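Local structure of ferritin like protein (Caulobacter vibrioides, 3HL1) at residues A[77-82]-A[105-110]; A[29-34]-A[312-317]. The protein is a ferritin-like, largely helical protein that probably binds metal, although its physiological role has not been established. All coordinates share one frame; numbering follows the deposited sequence.

Interaction 1: residues A[77-82]-A[105-110]; sequences PEYVGT and AELGPL
Tyr79 packs against Ala105 and Leu107 where two irregular parts of one long connection lie side by side. In this helical ferritin-like fold the connection runs from helix 42-67 to helix 112-121, with no helix or strand between the two segments. Tyr79 and Ala105 are the most covered residues. Tyr79 CB lies 3.1 Å from Ala105 O. With chi1 at -62°, CG sits anti to the carbonyl carbon, and the ring comes up against Leu107. One edge of the ring meets the Ala105 carbonyl: CD1 is 3.4 Å from Ala105 O, which lies in the ring plane. The leucine methyls both lie on one side of that plane. Leu107 CD1 is 3.8 Å from Tyr79 CD2. The second methyl, Leu107 CD2, sits over the middle of the ring face, 3.6 Å from the Tyr79 centroid and only 14° off the ring normal, a CH-pi contact. At the tip, Tyr79 OH is hydrogen-bonded to Trp24 O of helix 8-35, and the Trp24 ring also meets the tyrosine ring. This ties the loop to the helix.

The backbones join at one direct bond. Ala105 N donates to Gly81 O over 2.7 Å, with an angle of 151° at the hydrogen. Ala105 O is buried here and has no hydrogen-bond partner in the model. One water links Tyr79 O to Leu107 N. A second spans from Gly81 N to the extended side chain of Glu106. It accepts from Gly81 N at 2.7 Å and donates to Glu106 OE2 at a short 2.5 Å.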
# COMPACT_ATOMS: atom_id res chain seq x y z
N PRO A 77 6.19 1.72 8.54
CA PRO A 77 5.29 0.66 8.95
C PRO A 77 6.04 -0.40 9.76
O PRO A 77 7.29 -0.53 9.65
CB PRO A 77 4.82 0.09 7.60
CG PRO A 77 5.32 0.98 6.56
CD PRO A 77 6.52 1.60 7.10
N GLU A 78 5.27 -1.22 10.46
CA GLU A 78 5.77 -2.33 11.22
C GLU A 78 5.20 -3.62 10.68
O GLU A 78 4.06 -3.65 10.18
CB GLU A 78 5.41 -2.17 12.67
CG GLU A 78 6.30 -1.11 13.30
CD GLU A 78 6.09 -0.99 14.79
OE1 GLU A 78 5.13 -0.35 15.21
OE2 GLU A 78 6.91 -1.54 15.54
N TYR A 79 6.01 -4.67 10.86
CA TYR A 79 5.79 -5.99 10.25
C TYR A 79 5.95 -7.02 11.31
O TYR A 79 7.05 -7.62 11.47
CB TYR A 79 6.74 -6.16 9.08
CG TYR A 79 6.48 -5.15 8.03
CD1 TYR A 79 5.42 -5.27 7.16
CD2 TYR A 79 7.30 -4.03 7.88
CE1 TYR A 79 5.17 -4.31 6.20
CE2 TYR A 79 7.05 -3.04 6.95
CZ TYR A 79 5.97 -3.18 6.11
OH TYR A 79 5.67 -2.26 5.16
N VAL A 80 4.84 -7.28 12.02
CA VAL A 80 4.91 -8.10 13.22
C VAL A 80 3.72 -9.01 13.28
O VAL A 80 2.60 -8.57 13.03
CB VAL A 80 4.94 -7.22 14.51
CG1 VAL A 80 4.89 -8.10 15.84
CG2 VAL A 80 6.16 -6.28 14.56
N GLY A 81 3.94 -10.28 13.61
CA GLY A 81 2.83 -11.20 13.78
C GLY A 81 2.02 -11.34 12.49
O GLY A 81 2.58 -11.62 11.39
N THR A 82 0.71 -11.19 12.62
CA THR A 82 -0.21 -11.24 11.48
C THR A 82 -1.04 -9.94 11.37
O THR A 82 -2.11 -9.91 10.79
CB THR A 82 -1.17 -12.46 11.61
OG1 THR A 82 -1.82 -12.42 12.89
CG2 THR A 82 -0.40 -13.78 11.48
N ALA A 105 2.53 -11.17 8.69
CA ALA A 105 2.84 -9.78 8.45
C ALA A 105 4.35 -9.54 8.50
O ALA A 105 4.81 -8.43 8.21
CB ALA A 105 2.11 -8.86 9.44
N GLU A 106 5.14 -10.56 8.82
CA GLU A 106 6.58 -10.43 8.84
C GLU A 106 7.11 -10.46 7.46
O GLU A 106 6.62 -11.19 6.60
CB GLU A 106 7.24 -11.54 9.64
CG GLU A 106 6.81 -11.57 11.09
CD GLU A 106 7.53 -12.71 11.82
OE1 GLU A 106 8.62 -13.13 11.42
OE2 GLU A 106 6.99 -13.18 12.81
N LEU A 107 8.15 -9.67 7.24
CA LEU A 107 8.77 -9.56 5.94
C LEU A 107 9.55 -10.85 5.58
O LEU A 107 10.09 -11.47 6.47
CB LEU A 107 9.73 -8.37 5.98
CG LEU A 107 9.08 -7.02 6.21
CD1 LEU A 107 10.18 -5.92 6.30
CD2 LEU A 107 8.08 -6.63 5.14
N GLY A 108 9.60 -11.21 4.29
CA GLY A 108 10.28 -12.40 3.83
C GLY A 108 10.37 -12.44 2.31
O GLY A 108 9.99 -11.46 1.64
N PRO A 109 10.90 -13.56 1.76
CA PRO A 109 11.12 -13.68 0.34
C PRO A 109 9.86 -14.14 -0.37
O PRO A 109 8.79 -14.23 0.26
CB PRO A 109 12.23 -14.74 0.26
CG PRO A 109 11.93 -15.64 1.38
CD PRO A 109 11.37 -14.75 2.48
N LEU A 110 9.97 -14.38 -1.67
CA LEU A 110 8.88 -14.99 -2.43
C LEU A 110 8.75 -16.45 -1.92
O LEU A 110 9.41 -17.32 -2.39
CB LEU A 110 9.17 -14.97 -3.91
CG LEU A 110 8.00 -15.58 -4.72
CD1 LEU A 110 6.80 -14.58 -4.74
CD2 LEU A 110 8.50 -15.90 -6.15
O HOH W 1 9.11 -8.38 9.75
O HOH W 2 6.37 -11.27 14.34
O HOH W 3 4.04 -14.63 11.74

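Interaction 2: residues A[29-34]-A[312-317]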
# COMPACT_ATOMS: atom_id res chain seq x y z
N TYR A 29 5.78 -5.84 -0.41
CA TYR A 29 5.90 -6.26 -1.77
C TYR A 29 7.33 -6.08 -2.28
O TYR A 29 7.80 -6.88 -3.05
CB TYR A 29 4.95 -5.48 -2.69
CG TYR A 29 3.47 -5.74 -2.53
CD1 TYR A 29 2.94 -6.48 -1.45
CD2 TYR A 29 2.56 -5.04 -3.34
CE1 TYR A 29 1.57 -6.65 -1.30
CE2 TYR A 29 1.18 -5.15 -3.13
CZ TYR A 29 0.69 -5.96 -2.14
OH TYR A 29 -0.70 -6.05 -1.94
N LEU A 30 7.97 -4.98 -1.92
CA LEU A 30 9.33 -4.71 -2.37
C LEU A 30 10.30 -5.76 -1.85
O LEU A 30 11.22 -6.21 -2.57
CB LEU A 30 9.81 -3.31 -1.92
CG LEU A 30 9.31 -2.10 -2.73
CD1 LEU A 30 9.69 -0.76 -1.99
CD2 LEU A 30 9.79 -2.17 -4.22
N THR A 31 10.12 -6.12 -0.58
CA THR A 31 10.94 -7.15 0.09
C THR A 31 10.82 -8.49 -0.64
O THR A 31 11.84 -9.10 -0.94
CB THR A 31 10.60 -7.25 1.58
OG1 THR A 31 10.85 -5.96 2.16
CG2 THR A 31 11.50 -8.33 2.27
N VAL A 32 9.59 -8.89 -0.99
CA VAL A 32 9.37 -10.10 -1.85
C VAL A 32 9.99 -9.93 -3.21
O VAL A 32 10.70 -10.82 -3.67
CB VAL A 32 7.86 -10.42 -1.98
CG1 VAL A 32 7.58 -11.56 -3.01
CG2 VAL A 32 7.32 -10.70 -0.58
N LEU A 33 9.73 -8.80 -3.86
CA LEU A 33 10.27 -8.55 -5.20
C LEU A 33 11.76 -8.79 -5.30
O LEU A 33 12.24 -9.56 -6.09
CB LEU A 33 9.98 -7.10 -5.63
CG LEU A 33 10.39 -6.65 -7.01
CD1 LEU A 33 9.67 -7.55 -8.12
CD2 LEU A 33 10.19 -5.11 -7.20
N TYR A 34 12.51 -8.08 -4.48
CA TYR A 34 13.97 -8.11 -4.60
C TYR A 34 14.59 -9.41 -4.11
O TYR A 34 15.74 -9.69 -4.45
CB TYR A 34 14.59 -6.89 -3.92
CG TYR A 34 14.44 -5.65 -4.75
CD1 TYR A 34 15.13 -5.51 -5.95
CD2 TYR A 34 13.53 -4.64 -4.40
CE1 TYR A 34 14.97 -4.39 -6.75
CE2 TYR A 34 13.36 -3.53 -5.21
CZ TYR A 34 14.10 -3.40 -6.37
OH TYR A 34 13.95 -2.30 -7.16
N ALA A 312 20.77 -10.70 4.50
CA ALA A 312 19.96 -10.02 5.50
C ALA A 312 18.58 -9.75 4.89
O ALA A 312 18.46 -9.16 3.82
CB ALA A 312 20.59 -8.70 5.89
N VAL A 313 17.53 -10.13 5.60
CA VAL A 313 16.19 -9.76 5.18
C VAL A 313 16.07 -8.24 5.31
O VAL A 313 16.41 -7.67 6.36
CB VAL A 313 15.09 -10.43 6.04
CG1 VAL A 313 13.70 -10.04 5.49
CG2 VAL A 313 15.30 -11.98 6.09
N PRO A 314 15.58 -7.56 4.26
CA PRO A 314 15.27 -6.17 4.41
C PRO A 314 14.53 -5.78 5.67
O PRO A 314 13.63 -6.49 6.12
CB PRO A 314 14.48 -5.87 3.15
CG PRO A 314 15.10 -6.75 2.12
CD PRO A 314 15.33 -8.04 2.89
N ARG A 315 14.93 -4.65 6.25
CA ARG A 315 14.35 -4.06 7.45
C ARG A 315 14.08 -2.57 7.18
O ARG A 315 14.89 -1.94 6.55
CB ARG A 315 15.40 -4.17 8.54
CG ARG A 315 14.92 -4.65 9.81
CD ARG A 315 16.07 -4.76 10.77
NE ARG A 315 16.22 -3.55 11.58
CZ ARG A 315 15.76 -3.37 12.83
NH1 ARG A 315 15.12 -4.34 13.48
NH2 ARG A 315 15.98 -2.21 13.44
N TYR A 316 12.98 -1.99 7.70
CA TYR A 316 12.62 -0.62 7.32
C TYR A 316 12.54 0.39 8.48
O TYR A 316 12.27 1.55 8.24
CB TYR A 316 11.33 -0.63 6.49
CG TYR A 316 11.50 -1.39 5.19
CD1 TYR A 316 11.41 -2.76 5.15
CD2 TYR A 316 11.81 -0.72 4.01
CE1 TYR A 316 11.63 -3.47 3.95
CE2 TYR A 316 11.96 -1.42 2.82
CZ TYR A 316 11.86 -2.78 2.81
OH TYR A 316 12.04 -3.45 1.61
N SER A 317 12.71 -0.10 9.68
CA SER A 317 12.75 0.70 10.87
C SER A 317 13.66 0.03 11.91
O SER A 317 14.00 -1.19 11.85
CB SER A 317 11.34 0.89 11.44
OG SER A 317 10.81 -0.31 12.00
OXT SER A 317 14.08 0.74 12.83
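The Tyr316 ring meets Thr31 at its edge, with Thr31 OG1 near the ring plane on the hydroxyl side. Phe273 packs edge-to-face with the same ring, and Ile304 also touches it.

Tyr316 OH donates a hydrogen bond to Thr31 OG1 over 2.8 Å. The edge atom Tyr316 CE1 is also close, 3.2 Å from Thr31 OG1. The threonine oxygen is bonded a second time, to Pro27 O one turn earlier in the helix. That carbonyl can only accept, so OG1 takes a proton from the tyrosine and gives its own to the backbone. Two bonds thus grip this buried hydroxyl.

The contact packs the C-terminal tail, which follows helix 292-309, against helix 8-35 of the ferritin-like fold. Pro314 and Thr31 form its apolar part. With chi1 -59° placing OG1 beside the backbone N, CG2 is anti to that N, and this methyl sits against the proline ring. Thr31 CG2 lies 3.9 Å from both Pro314 CG and Pro314 CD. Pro314 CB is 3.8 Å from Thr31 OG1, so the ring borders both branches of the threonine. Val313 CG1 adds a looser touch, 4.3 Å from Thr31 CG2. Ile304 and Trp308 of helix 292-309 and Leu269 of helix 261-283 also pack on Pro314. Beside the hydroxyl pair, Leu30 CB lies 4.2 Å from Tyr316 OH.

Overall arrangement
Interaction 1 is a surface contact and interaction 2 a buried one. Their centres are about 9 Å apart, and along the chain interaction 1 is nested inside the loop that interaction 2 closes. Both bear on helix 8-35. Interaction 2 uses the helix itself, while interaction 1 reaches it through Trp24 and Pro27. The surface loop pair combines one backbone hydrogen bond, water bridges and a CH-pi contact; the buried pair has a side-chain hydrogen bond and apolar contacts. The two also touch: Leu107 CD1 is 3.5 Å from Pro314 O, and Gly108 O is 3.5 Å from Thr31 CG2. The loop and the C-terminal tail therefore pack together beside one helix.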